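Local coordinates for protein citryl-CoA lyase (Hydrogenobacter thermophilus, PDB 6HXP) that probably cleaves citryl-CoA into acetyl-CoA and oxaloacetate, binds coenzyme A, and belongs to the citrate synthase family, at residues F33-Y38 / E44-R49; S51-A56 / L159-E164; V77-N82 / F232-D237. One frame throughout, in Å; residues are numbered along the deposited sequence. Where two conformers were deposited one is given.

Contact 1. Residues F33-Y38 / E44-R49; sequences FAQAIY and ELPTER
One face of the Tyr38 ring receives Pro46, whose CB lies over the plane but is displaced from the centre toward the rim. From Pro46 CB to the centroid of the Tyr38 ring is 3.8 Å, 23° off the ring normal, the geometry of a CH-pi contact. At the edge of the same ring and in its plane, the carbonyl O of Glu44 approaches Tyr38 CD1 to 3.3 Å, placing a partly negative atom against the electron-poor C-H rim. With CG anti to the backbone N (chi1 -178°), the phenol is carried off its helix toward the loop, where a water donates to Leu45 O at 2.8 Å and also meets Tyr38 OH at 3.2 Å. The hydroxyl's main partner is Lys42 NZ. One turn back, Gln35 lays its aliphatic part across the proline at about a right angle, Gln35 CG reaching Pro46 CG at 4.0 Å; its amide is held separately, OE1 by Ser32 N and NE2 by Ser51 OG. The proline thus meets an aromatic face and an aliphatic chain from the same helix. This contact closes the short connection between helices 33-42 and 48-60. Thr47 caps the start of the latter, Phe201 meets the Tyr38 ring edge-to-face, and Ile37 packs on Leu58 of helix 48-60 and on Pro216 of the second subunit.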
ATOM      1  N   PHE A  33      25.044   1.328  10.195  1.00 19.14           N
ATOM      2  CA  PHE A  33      23.686   1.620   9.725  1.00 18.06           C
ATOM      3  C   PHE A  33      22.816   2.127  10.886  1.00 19.79           C
ATOM      4  O   PHE A  33      22.127   3.113  10.734  1.00 19.08           O
ATOM      5  CB  PHE A  33      23.114   0.386   9.058  1.00 18.55           C
ATOM      6  CG  PHE A  33      21.753   0.537   8.444  1.00 17.80           C
ATOM      7  CD1 PHE A  33      21.436   1.651   7.682  1.00 18.79           C
ATOM      8  CD2 PHE A  33      20.809  -0.467   8.575  1.00 19.52           C
ATOM      9  CE1 PHE A  33      20.193   1.744   7.047  1.00 20.15           C
ATOM     10  CE2 PHE A  33      19.553  -0.359   7.954  1.00 20.83           C
ATOM     11  CZ  PHE A  33      19.261   0.759   7.217  1.00 19.97           C
ATOM     12  N   ALA A  34      22.846   1.470  12.059  1.00 18.42           N
ATOM     13  CA  ALA A  34      22.057   1.940  13.209  1.00 18.71           C
ATOM     14  C   ALA A  34      22.468   3.372  13.607  1.00 20.30           C
ATOM     15  O   ALA A  34      21.615   4.170  13.984  1.00 20.09           O
ATOM     16  CB  ALA A  34      22.209   1.019  14.401  1.00 20.57           C
ATOM     17  N   GLN A  35      23.775   3.718  13.543  1.00 18.20           N
ATOM     18  CA  GLN A  35      24.180   5.087  13.852  1.00 17.69           C
ATOM     19  C   GLN A  35      23.632   6.069  12.840  1.00 19.27           C
ATOM     20  O   GLN A  35      23.211   7.166  13.228  1.00 19.82           O
ATOM     21  CB  GLN A  35      25.702   5.214  13.892  1.00 19.43           C
ATOM     22  CG  GLN A  35      26.304   4.507  15.085  1.00 20.84           C
ATOM     23  CD  GLN A  35      27.797   4.558  15.058  1.00 23.20           C
ATOM     24  OE1 GLN A  35      28.457   4.289  14.028  1.00 21.88           O
ATOM     25  NE2 GLN A  35      28.363   4.886  16.210  1.00 26.26           N
ATOM     26  N   ALA A  36      23.672   5.708  11.551  1.00 18.09           N
ATOM     27  CA  ALA A  36      23.093   6.569  10.500  1.00 18.08           C
ATOM     28  C   ALA A  36      21.578   6.725  10.665  1.00 19.63           C
ATOM     29  O   ALA A  36      21.017   7.798  10.388  1.00 19.06           O
ATOM     30  CB  ALA A  36      23.431   6.022   9.116  1.00 19.04           C
ATOM     31  N   ILE A  37      20.908   5.662  11.133  1.00 17.91           N
ATOM     32  CA  ILE A  37      19.485   5.753  11.424  1.00 17.29           C
ATOM     33  C   ILE A  37      19.225   6.747  12.551  1.00 19.44           C
ATOM     34  O   ILE A  37      18.337   7.587  12.466  1.00 18.98           O
ATOM     35  CB  ILE A  37      18.960   4.354  11.784  1.00 18.25           C
ATOM     36  CG1 ILE A  37      18.930   3.487  10.508  1.00 18.23           C
ATOM     37  CG2 ILE A  37      17.573   4.429  12.415  1.00 19.11           C
ATOM     38  CD1 ILE A  37      18.831   1.995  10.771  1.00 19.20           C
ATOM     39  N   TYR A  38      20.016   6.647  13.610  1.00 17.52           N
ATOM     40  CA  TYR A  38      19.863   7.588  14.710  1.00 17.88           C
ATOM     41  C   TYR A  38      20.039   9.016  14.139  1.00 19.57           C
ATOM     42  O   TYR A  38      19.244   9.908  14.445  1.00 19.35           O
ATOM     43  CB  TYR A  38      20.878   7.317  15.815  1.00 18.47           C
ATOM     44  CG  TYR A  38      20.696   8.257  16.993  1.00 19.18           C
ATOM     45  CD1 TYR A  38      21.203   9.560  16.965  1.00 20.83           C
ATOM     46  CD2 TYR A  38      20.051   7.843  18.148  1.00 21.02           C
ATOM     47  CE1 TYR A  38      21.026  10.428  18.036  1.00 22.15           C
ATOM     48  CE2 TYR A  38      19.850   8.720  19.220  1.00 21.49           C
ATOM     49  CZ  TYR A  38      20.354  10.008  19.163  1.00 22.72           C
ATOM     50  OH  TYR A  38      20.161  10.903  20.215  1.00 25.23           O
ATOM     51  N   GLU A  44      21.111  14.599  14.789  1.00 20.98           N
ATOM     52  CA  GLU A  44      22.474  14.719  15.317  1.00 20.80           C
ATOM     53  C   GLU A  44      23.077  13.353  15.511  1.00 21.91           C
ATOM     54  O   GLU A  44      22.359  12.346  15.582  1.00 20.77           O
ATOM     55  CB  GLU A  44      22.468  15.463  16.653  1.00 23.94           C
ATOM     56  CG  GLU A  44      21.844  16.858  16.603  1.00 25.09           C
ATOM     57  CD  GLU A  44      22.562  17.862  15.708  1.00 25.91           C
ATOM     58  OE1 GLU A  44      23.754  17.655  15.400  1.00 26.52           O
ATOM     59  OE2 GLU A  44      21.943  18.887  15.357  1.00 27.10           O
ATOM     60  N   LEU A  45      24.399  13.292  15.607  1.00 21.29           N
ATOM     61  CA  LEU A  45      25.090  12.028  15.777  1.00 21.18           C
ATOM     62  C   LEU A  45      24.775  11.450  17.149  1.00 23.12           C
ATOM     63  O   LEU A  45      24.617  12.154  18.157  1.00 23.74           O
ATOM     64  CB  LEU A  45      26.620  12.251  15.688  1.00 21.61           C
ATOM     65  CG  LEU A  45      27.139  12.672  14.311  1.00 23.43           C
ATOM     66  CD1 LEU A  45      28.605  13.147  14.445  1.00 23.67           C
ATOM     67  CD2 LEU A  45      27.034  11.551  13.308  1.00 23.23           C
ATOM     68  N   PRO A  46      24.731  10.106  17.211  1.00 21.51           N
ATOM     69  CA  PRO A  46      24.519   9.473  18.507  1.00 21.21           C
ATOM     70  C   PRO A  46      25.789   9.414  19.343  1.00 22.79           C
ATOM     71  O   PRO A  46      26.894   9.346  18.801  1.00 24.19           O
ATOM     72  CB  PRO A  46      24.162   8.030  18.122  1.00 21.19           C
ATOM     73  CG  PRO A  46      24.858   7.780  16.841  1.00 21.63           C
ATOM     74  CD  PRO A  46      24.878   9.130  16.125  1.00 21.43           C
ATOM     75  N   THR A  47      25.630   9.320  20.652  1.00 22.08           N
ATOM     76  CA  THR A  47      26.726   9.032  21.555  1.00 21.71           C
ATOM     77  C   THR A  47      27.069   7.519  21.425  1.00 23.88           C
ATOM     78  O   THR A  47      26.352   6.766  20.767  1.00 22.58           O
ATOM     79  CB  THR A  47      26.348   9.322  22.997  1.00 25.13           C
ATOM     80  OG1 THR A  47      25.330   8.404  23.413  1.00 23.70           O
ATOM     81  CG2 THR A  47      25.877  10.741  23.230  1.00 24.19           C
ATOM     82  N   GLU A  48      28.146   7.075  22.078  0.53 24.28           N
ATOM     83  CA  GLU A  48      28.483   5.659  22.020  0.53 24.02           C
ATOM     84  C   GLU A  48      27.390   4.811  22.669  0.53 25.71           C
ATOM     85  O   GLU A  48      27.022   3.766  22.143  0.53 25.09           O
ATOM     86  CB  GLU A  48      29.799   5.378  22.741  0.53 25.90           C
ATOM     87  CG  GLU A  48      31.001   5.986  22.044  0.53 33.02           C
ATOM     88  CD  GLU A  48      32.339   5.623  22.650  0.53 55.48           C
ATOM     89  OE1 GLU A  48      32.379   4.814  23.607  0.53 51.25           O
ATOM     90  OE2 GLU A  48      33.357   6.137  22.138  0.53 44.01           O
ATOM     91  N   ARG A  49      26.824   5.286  23.798  1.00 23.54           N
ATOM     92  CA  ARG A  49      25.770   4.521  24.466  1.00 23.91           C
ATOM     93  C   ARG A  49      24.488   4.495  23.644  1.00 24.50           C
ATOM     94  O   ARG A  49      23.849   3.449  23.533  1.00 24.14           O
ATOM     95  CB  ARG A  49      25.501   5.096  25.834  1.00 23.03           C
ATOM     96  CG  ARG A  49      26.648   4.808  26.808  1.00 27.96           C
ATOM     97  CD  ARG A  49      26.529   5.586  28.113  1.00 30.00           C
ATOM     98  NE  ARG A  49      27.597   5.302  29.099  1.00 34.65           N
ATOM     99  CZ  ARG A  49      28.802   5.870  29.097  1.00 52.17           C
ATOM    100  NH1 ARG A  49      29.131   6.745  28.151  1.00 40.31           N
ATOM    101  NH2 ARG A  49      29.693   5.563  30.041  1.00 42.73           N
TER
HETATM  102  O   HOH W   1      22.954  12.345  20.433  1.00 28.94           O

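Contact 2. Residues S51-A56 / L159-E164; sequences SRMMEA and LEFYGE
A Met-aromatic contact between Met53 and Phe161 joins helix 48-60 to the connection between helices 147-158 and 164-180. Its core is a methylene: Met53 CG sits above the centre of the Phe161 ring, 3.5 Å from the centroid and only 11° off the normal, so that all six ring carbons are at similar distances from it. The sulfur follows over the same ring, Met53 SD lying 4.6 Å from the Phe161 centroid. Bends in the methionine chain at chi2 (-54°) and chi3 (-58°) shape it so that SD as well as CG lies over the ring, while Phe161, with CG anti to its backbone N, presents a flat face to it.

Leu159 extends the contact along the helix. Its CD1 methyl lodges between two neighbouring side chains, 3.6 Å from Arg52 CB and 3.9 Å from Met53 SD; the other methyl, Leu159 CD2, lies 3.8 Å from Arg52 CD. The arginine chain, extended from CG to NE, therefore offers its hydrocarbon length to the leucine. Between the two apolar residues, Glu160 takes positive phi in the Schellman motif that ends helix 147-158, a turn that lets Leu159 and Phe161 both face helix 48-60. Ile195 of helix 188-198 and Ala156 of helix 147-158 touch both Met53 and Phe161, continuing the apolar cluster, and Leu159 O takes a hydrogen bond from Arg49 NE.

Across these two segments cohesion rests on dispersion and on a polarisable sulfur and its methylene over a pi face, and the one charged residue that joins in, Arg52, contributes chiefly carbon.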
ATOM      1  N   SER A  51      24.330   4.678  20.424  1.00 20.73           N
ATOM      2  CA  SER A  51      24.625   3.836  19.254  1.00 20.58           C
ATOM      3  C   SER A  51      24.381   2.376  19.618  1.00 23.12           C
ATOM      4  O   SER A  51      23.696   1.667  18.886  1.00 22.11           O
ATOM      5  CB  SER A  51      26.081   3.986  18.825  1.00 21.94           C
ATOM      6  OG  SER A  51      26.378   5.302  18.365  1.00 22.70           O
ATOM      7  N   ARG A  52      24.925   1.921  20.733  1.00 22.57           N
ATOM      8  CA  ARG A  52      24.739   0.530  21.158  1.00 22.65           C
ATOM      9  C   ARG A  52      23.283   0.219  21.445  1.00 22.87           C
ATOM     10  O   ARG A  52      22.785  -0.871  21.115  1.00 23.09           O
ATOM     11  CB  ARG A  52      25.594   0.278  22.403  1.00 24.29           C
ATOM     12  CG  ARG A  52      27.054   0.247  22.009  1.00 30.46           C
ATOM     13  CD  ARG A  52      28.032   0.079  23.148  1.00 48.80           C
ATOM     14  NE  ARG A  52      29.407   0.143  22.641  1.00 65.45           N
ATOM     15  CZ  ARG A  52      30.451  -0.470  23.189  1.00 92.00           C
ATOM     16  NH1 ARG A  52      30.297  -1.212  24.279  1.00 82.11           N
ATOM     17  NH2 ARG A  52      31.658  -0.341  22.653  1.00 83.36           N
ATOM     18  N   MET A  53      22.553   1.139  22.077  1.00 21.66           N
ATOM     19  CA  MET A  53      21.153   0.873  22.373  1.00 20.89           C
ATOM     20  C   MET A  53      20.332   0.828  21.109  1.00 23.70           C
ATOM     21  O   MET A  53      19.371   0.067  21.023  1.00 22.99           O
ATOM     22  CB  MET A  53      20.580   1.883  23.371  1.00 22.73           C
ATOM     23  CG  MET A  53      21.128   1.742  24.752  1.00 25.83           C
ATOM     24  SD  MET A  53      20.984   0.112  25.477  1.00 28.00           S
ATOM     25  CE  MET A  53      19.307  -0.136  25.411  1.00 26.72           C
ATOM     26  N   MET A  54      20.654   1.678  20.119  0.56 20.16           N
ATOM     27  CA  MET A  54      19.883   1.646  18.864  0.56 18.98           C
ATOM     28  C   MET A  54      20.110   0.312  18.130  0.56 21.34           C
ATOM     29  O   MET A  54      19.162  -0.266  17.607  0.56 20.91           O
ATOM     30  CB  MET A  54      20.301   2.828  17.979  0.56 19.27           C
ATOM     31  CG  MET A  54      19.504   2.965  16.694  0.56 19.72           C
ATOM     32  SD  MET A  54      17.684   3.156  16.857  0.56 24.11           S
ATOM     33  CE  MET A  54      17.599   4.888  16.867  0.56 24.31           C
ATOM     34  N   GLU A  55      21.350  -0.186  18.089  1.00 20.00           N
ATOM     35  CA  GLU A  55      21.615  -1.489  17.471  1.00 19.93           C
ATOM     36  C   GLU A  55      20.748  -2.545  18.186  1.00 21.29           C
ATOM     37  O   GLU A  55      20.095  -3.353  17.529  1.00 21.78           O
ATOM     38  CB  GLU A  55      23.071  -1.956  17.616  1.00 20.94           C
ATOM     39  CG  GLU A  55      24.157  -1.023  17.052  1.00 22.87           C
ATOM     40  CD  GLU A  55      24.482  -1.079  15.575  1.00 25.54           C
ATOM     41  OE1 GLU A  55      23.732  -1.768  14.845  1.00 22.97           O
ATOM     42  OE2 GLU A  55      25.391  -0.324  15.132  1.00 26.37           O
ATOM     43  N   ALA A  56      20.734  -2.529  19.512  1.00 19.97           N
ATOM     44  CA  ALA A  56      19.988  -3.548  20.267  1.00 20.44           C
ATOM     45  C   ALA A  56      18.488  -3.451  20.067  1.00 21.74           C
ATOM     46  O   ALA A  56      17.806  -4.483  19.939  1.00 21.07           O
ATOM     47  CB  ALA A  56      20.315  -3.433  21.743  1.00 20.76           C
ATOM     48  N   LEU A 159      25.622  -0.585  30.207  1.00 30.27           N
ATOM     49  CA  LEU A 159      26.147   0.571  29.494  1.00 30.98           C
ATOM     50  C   LEU A 159      26.011   1.860  30.246  1.00 33.67           C
ATOM     51  O   LEU A 159      26.518   2.862  29.758  1.00 34.71           O
ATOM     52  CB  LEU A 159      25.414   0.708  28.159  1.00 29.83           C
ATOM     53  CG  LEU A 159      25.647  -0.406  27.151  1.00 34.66           C
ATOM     54  CD1 LEU A 159      24.862  -0.132  25.904  1.00 34.37           C
ATOM     55  CD2 LEU A 159      27.120  -0.539  26.793  1.00 41.85           C
ATOM     56  N   GLU A 160      25.280   1.884  31.384  1.00 31.13           N
ATOM     57  CA  GLU A 160      25.020   3.093  32.159  1.00 31.81           C
ATOM     58  C   GLU A 160      24.146   4.062  31.352  1.00 31.86           C
ATOM     59  O   GLU A 160      24.237   5.270  31.527  1.00 33.64           O
ATOM     60  CB  GLU A 160      26.294   3.748  32.684  1.00 36.91           C
ATOM     61  CG  GLU A 160      27.103   2.785  33.522  1.00 40.35           C
ATOM     62  CD  GLU A 160      28.358   3.423  34.064  1.00 65.18           C
ATOM     63  OE1 GLU A 160      29.166   3.921  33.249  1.00 59.46           O
ATOM     64  OE2 GLU A 160      28.494   3.490  35.304  1.00 73.79           O
ATOM     65  N   PHE A 161      23.329   3.508  30.474  1.00 28.33           N
ATOM     66  CA  PHE A 161      22.356   4.226  29.669  1.00 26.82           C
ATOM     67  C   PHE A 161      21.026   4.336  30.416  1.00 29.19           C
ATOM     68  O   PHE A 161      20.312   5.324  30.276  1.00 29.05           O
ATOM     69  CB  PHE A 161      22.153   3.486  28.334  1.00 26.25           C
ATOM     70  CG  PHE A 161      21.000   3.984  27.518  1.00 26.51           C
ATOM     71  CD1 PHE A 161      19.725   3.480  27.708  1.00 27.55           C
ATOM     72  CD2 PHE A 161      21.194   4.909  26.524  1.00 29.12           C
ATOM     73  CE1 PHE A 161      18.658   3.939  26.942  1.00 27.22           C
ATOM     74  CE2 PHE A 161      20.143   5.318  25.720  1.00 29.44           C
ATOM     75  CZ  PHE A 161      18.882   4.853  25.953  1.00 25.97           C
ATOM     76  N   TYR A 162      20.673   3.294  31.169  1.00 28.05           N
ATOM     77  CA  TYR A 162      19.453   3.233  31.959  1.00 26.42           C
ATOM     78  C   TYR A 162      19.279   4.518  32.752  1.00 29.52           C
ATOM     79  O   TYR A 162      20.141   4.870  33.556  1.00 32.40           O
ATOM     80  CB  TYR A 162      19.523   2.007  32.876  1.00 28.67           C
ATOM     81  CG  TYR A 162      18.249   1.674  33.613  1.00 29.65           C
ATOM     82  CD1 TYR A 162      17.910   2.333  34.788  1.00 33.09           C
ATOM     83  CD2 TYR A 162      17.440   0.630  33.194  1.00 29.51           C
ATOM     84  CE1 TYR A 162      16.795   1.951  35.534  1.00 34.54           C
ATOM     85  CE2 TYR A 162      16.347   0.219  33.946  1.00 30.61           C
ATOM     86  CZ  TYR A 162      15.987   0.923  35.079  1.00 33.79           C
ATOM     87  OH  TYR A 162      14.898   0.518  35.808  1.00 36.78           O
ATOM     88  N   GLY A 163      18.161   5.200  32.524  1.00 27.26           N
ATOM     89  CA  GLY A 163      17.891   6.470  33.174  1.00 29.33           C
ATOM     90  C   GLY A 163      16.474   6.609  33.667  1.00 32.12           C
ATOM     91  O   GLY A 163      15.804   5.614  33.945  1.00 30.79           O
ATOM     92  N   GLU A 164      16.029   7.844  33.766  1.00 30.49           N
ATOM     93  CA  GLU A 164      14.732   8.186  34.359  1.00 29.86           C
ATOM     94  C   GLU A 164      13.543   7.550  33.650  1.00 30.51           C
ATOM     95  O   GLU A 164      12.599   7.126  34.312  1.00 30.73           O
ATOM     96  CB  GLU A 164      14.545   9.718  34.448  1.00 32.87           C
ATOM     97  CG  GLU A 164      14.557  10.464  33.125  1.00 38.91           C
ATOM     98  CD  GLU A 164      14.521  11.978  33.241  1.00 61.50           C
ATOM     99  OE1 GLU A 164      14.251  12.478  34.354  1.00 47.47           O
ATOM    100  OE2 GLU A 164      14.743  12.664  32.218  1.00 54.22           O
TER

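Contact 3. Residues V77-N82 / F232-D237; sequences VASGGN and FSKRLD
Ser79 meets the 232-234 backbone with two acceptors, its carbonyl and its hydroxyl. Phe232 N donates to Ser79 O at 2.8 Å, approaching 23° away from the carbonyl plane, and Lys234 N donates to Ser79 OG at 3.0 Å in a nearly straight bond (168°). Rotation of OG to the side anti to the backbone N (chi1 -164°) points it at Lys234 N. The same oxygen meets a water at 2.7 Å, and that water reaches Ser233 OG at 2.9 Å, linking the two hydroxyls; Ser233 OG also has a weak hydrogen bond with Lys230 O. Ser233 N is near Ser79 OG as well, but its angle is too poor for a bond. Replacing Ser79 by an alanine removes the hydroxyl, which is likely to leave Lys234 N without its acceptor and the water with one anchor fewer.

Each segment also braces itself: Arg235 NH2 donates to Phe232 O at 2.8 Å, and Asn82 ND2 to Val77 O at 2.9 Å. Lys234 CB packs 3.7 Å from Ser79 CB; NZ forms a salt bridge with Glu225 and bonds Ile4 O of the second subunit. His99 of the fourth subunit meets the Phe232 ring edge-to-face. Within the loop, Ser233-Arg235 form an inverse gamma turn centred on Lys234, closed by a weak Arg235 N to Ser233 O bond and docked where helix 69-79 gives way to Gly81 with its positive phi.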
ATOM      1  N   VAL A  77       0.124 -10.784  -0.554  1.00 17.39           N
ATOM      2  CA  VAL A  77       0.330  -9.877  -1.680  1.00 17.14           C
ATOM      3  C   VAL A  77       1.405 -10.424  -2.641  1.00 18.34           C
ATOM      4  O   VAL A  77       1.210 -10.419  -3.844  1.00 19.94           O
ATOM      5  CB  VAL A  77       0.626  -8.470  -1.163  1.00 18.21           C
ATOM      6  CG1 VAL A  77       1.186  -7.579  -2.252  1.00 17.94           C
ATOM      7  CG2 VAL A  77      -0.659  -7.866  -0.600  1.00 18.88           C
ATOM      8  N   ALA A  78       2.507 -10.962  -2.105  1.00 18.51           N
ATOM      9  CA  ALA A  78       3.516 -11.566  -2.953  1.00 19.06           C
ATOM     10  C   ALA A  78       2.911 -12.726  -3.759  1.00 21.01           C
ATOM     11  O   ALA A  78       3.172 -12.849  -4.971  1.00 22.18           O
ATOM     12  CB  ALA A  78       4.642 -12.108  -2.080  1.00 18.99           C
ATOM     13  N   SER A  79       2.083 -13.544  -3.114  1.00 19.76           N
ATOM     14  CA  SER A  79       1.410 -14.692  -3.747  1.00 20.00           C
ATOM     15  C   SER A  79       0.520 -14.272  -4.944  1.00 22.55           C
ATOM     16  O   SER A  79       0.297 -15.058  -5.893  1.00 23.04           O
ATOM     17  CB  SER A  79       0.598 -15.451  -2.708  1.00 21.89           C
ATOM     18  OG  SER A  79       0.240 -16.755  -3.191  1.00 26.15           O
ATOM     19  N   GLY A  80      -0.026 -13.053  -4.882  1.00 19.75           N
ATOM     20  CA  GLY A  80      -0.811 -12.524  -5.979  1.00 19.93           C
ATOM     21  C   GLY A  80       0.027 -12.231  -7.227  1.00 21.52           C
ATOM     22  O   GLY A  80      -0.531 -11.951  -8.300  1.00 21.90           O
ATOM     23  N   GLY A  81       1.350 -12.288  -7.111  1.00 21.58           N
ATOM     24  CA  GLY A  81       2.287 -12.109  -8.225  1.00 21.90           C
ATOM     25  C   GLY A  81       2.751 -10.674  -8.324  1.00 22.19           C
ATOM     26  O   GLY A  81       2.409  -9.923  -9.242  1.00 22.15           O
ATOM     27  N   ASN A  82       3.518 -10.267  -7.331  1.00 20.42           N
ATOM     28  CA  ASN A  82       3.964  -8.897  -7.196  1.00 18.50           C
ATOM     29  C   ASN A  82       5.458  -8.829  -6.898  1.00 21.02           C
ATOM     30  O   ASN A  82       6.062  -9.794  -6.405  1.00 22.47           O
ATOM     31  CB  ASN A  82       3.205  -8.211  -6.063  1.00 20.62           C
ATOM     32  CG  ASN A  82       1.833  -7.801  -6.450  1.00 21.15           C
ATOM     33  OD1 ASN A  82       1.660  -6.862  -7.287  1.00 23.74           O
ATOM     34  ND2 ASN A  82       0.810  -8.464  -5.956  1.00 20.38           N
ATOM     35  N   PHE A 232      -0.059 -17.795  -6.190  1.00 28.59           N
ATOM     36  CA  PHE A 232      -1.437 -18.013  -5.795  1.00 29.46           C
ATOM     37  C   PHE A 232      -1.598 -19.138  -4.780  1.00 33.88           C
ATOM     38  O   PHE A 232      -2.726 -19.536  -4.500  1.00 35.55           O
ATOM     39  CB  PHE A 232      -2.355 -18.220  -7.023  1.00 32.11           C
ATOM     40  CG  PHE A 232      -3.734 -17.597  -6.883  1.00 33.22           C
ATOM     41  CD1 PHE A 232      -3.890 -16.225  -6.798  1.00 34.49           C
ATOM     42  CD2 PHE A 232      -4.870 -18.389  -6.838  1.00 39.93           C
ATOM     43  CE1 PHE A 232      -5.162 -15.656  -6.700  1.00 35.88           C
ATOM     44  CE2 PHE A 232      -6.148 -17.810  -6.785  1.00 42.48           C
ATOM     45  CZ  PHE A 232      -6.280 -16.449  -6.672  1.00 37.00           C
ATOM     46  N   SER A 233      -0.495 -19.604  -4.141  1.00 30.86           N
ATOM     47  CA  SER A 233      -0.608 -20.651  -3.146  1.00 31.37           C
ATOM     48  C   SER A 233      -1.254 -20.163  -1.850  1.00 33.79           C
ATOM     49  O   SER A 233      -1.795 -20.993  -1.112  1.00 35.61           O
ATOM     50  CB  SER A 233       0.752 -21.290  -2.878  1.00 33.23           C
ATOM     51  OG  SER A 233       1.622 -20.402  -2.234  1.00 39.33           O
ATOM     52  N   LYS A 234      -1.227 -18.850  -1.570  1.00 29.91           N
ATOM     53  CA  LYS A 234      -1.825 -18.315  -0.335  1.00 29.10           C
ATOM     54  C   LYS A 234      -3.284 -17.952  -0.568  1.00 31.06           C
ATOM     55  O   LYS A 234      -3.648 -16.824  -0.925  1.00 31.09           O
ATOM     56  CB  LYS A 234      -1.052 -17.109   0.197  1.00 29.20           C
ATOM     57  CG  LYS A 234       0.367 -17.487   0.595  1.00 29.47           C
ATOM     58  CD  LYS A 234       0.425 -18.597   1.676  1.00 32.53           C
ATOM     59  CE  LYS A 234       1.807 -18.897   2.236  1.00 33.14           C
ATOM     60  NZ  LYS A 234       2.609 -19.694   1.281  1.00 32.33           N
ATOM     61  N   ARG A 235      -4.106 -18.962  -0.431  1.00 31.33           N
ATOM     62  CA  ARG A 235      -5.546 -18.846  -0.609  1.00 32.55           C
ATOM     63  C   ARG A 235      -6.179 -19.822   0.346  1.00 37.46           C
ATOM     64  O   ARG A 235      -5.564 -20.853   0.683  1.00 38.30           O
ATOM     65  CB  ARG A 235      -5.959 -19.136  -2.053  1.00 35.86           C
ATOM     66  CG  ARG A 235      -5.678 -20.555  -2.530  1.00 50.23           C
ATOM     67  CD  ARG A 235      -6.211 -20.742  -3.944  1.00 66.14           C
ATOM     68  NE  ARG A 235      -6.085 -22.137  -4.373  1.00 77.95           N
ATOM     69  CZ  ARG A 235      -5.014 -22.655  -4.972  1.00 87.31           C
ATOM     70  NH1 ARG A 235      -4.989 -23.938  -5.307  1.00 82.79           N
ATOM     71  NH2 ARG A 235      -3.963 -21.891  -5.245  1.00 52.44           N
ATOM     72  N   LEU A 236      -7.329 -19.484   0.872  1.00 33.21           N
ATOM     73  CA  LEU A 236      -8.019 -20.378   1.800  1.00 34.42           C
ATOM     74  C   LEU A 236      -8.794 -21.428   1.022  1.00 39.32           C
ATOM     75  O   LEU A 236      -9.003 -21.297  -0.177  1.00 38.58           O
ATOM     76  CB  LEU A 236      -9.010 -19.611   2.685  1.00 34.43           C
ATOM     77  CG  LEU A 236      -8.496 -18.368   3.413  1.00 35.90           C
ATOM     78  CD1 LEU A 236      -9.620 -17.754   4.223  1.00 37.27           C
ATOM     79  CD2 LEU A 236      -7.288 -18.676   4.286  1.00 39.28           C
ATOM     80  N   ASP A 237      -9.203 -22.490   1.734  1.00 40.45           N
ATOM     81  CA  ASP A 237     -10.088 -23.552   1.222  1.00 41.53           C
ATOM     82  C   ASP A 237     -11.407 -23.264   1.945  1.00 43.38           C
ATOM     83  O   ASP A 237     -11.461 -23.353   3.172  1.00 41.96           O
ATOM     84  CB  ASP A 237      -9.509 -24.913   1.596  1.00 44.16           C
ATOM     85  CG  ASP A 237     -10.398 -26.117   1.331  1.00 56.68           C
ATOM     86  OD1 ASP A 237     -11.422 -25.966   0.622  1.00 53.42           O
ATOM     87  OD2 ASP A 237     -10.055 -27.209   1.805  1.00 67.93           O
TER
HETATM   88  O   HOH W   2       2.687 -17.899  -3.223  1.00 25.62           O

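From the N terminus, contact 1 comes first and closes the short loop between helices 33-42 and 48-60. Contact 2 starts again from helix 48-60 and reaches more than a hundred residues ahead, to the connection after helix 147-158. These two are neighbours in series, with centres 11 Å apart, and they touch directly, since both use helix 48-60. Contact 3 opens inside the span of contact 2 and closes after it, so the two cross without touching, on opposite sides of the chain's centre. It ties the end of helix 69-79 to the loop after helix 206-228, at a place where other subunits also meet the chain.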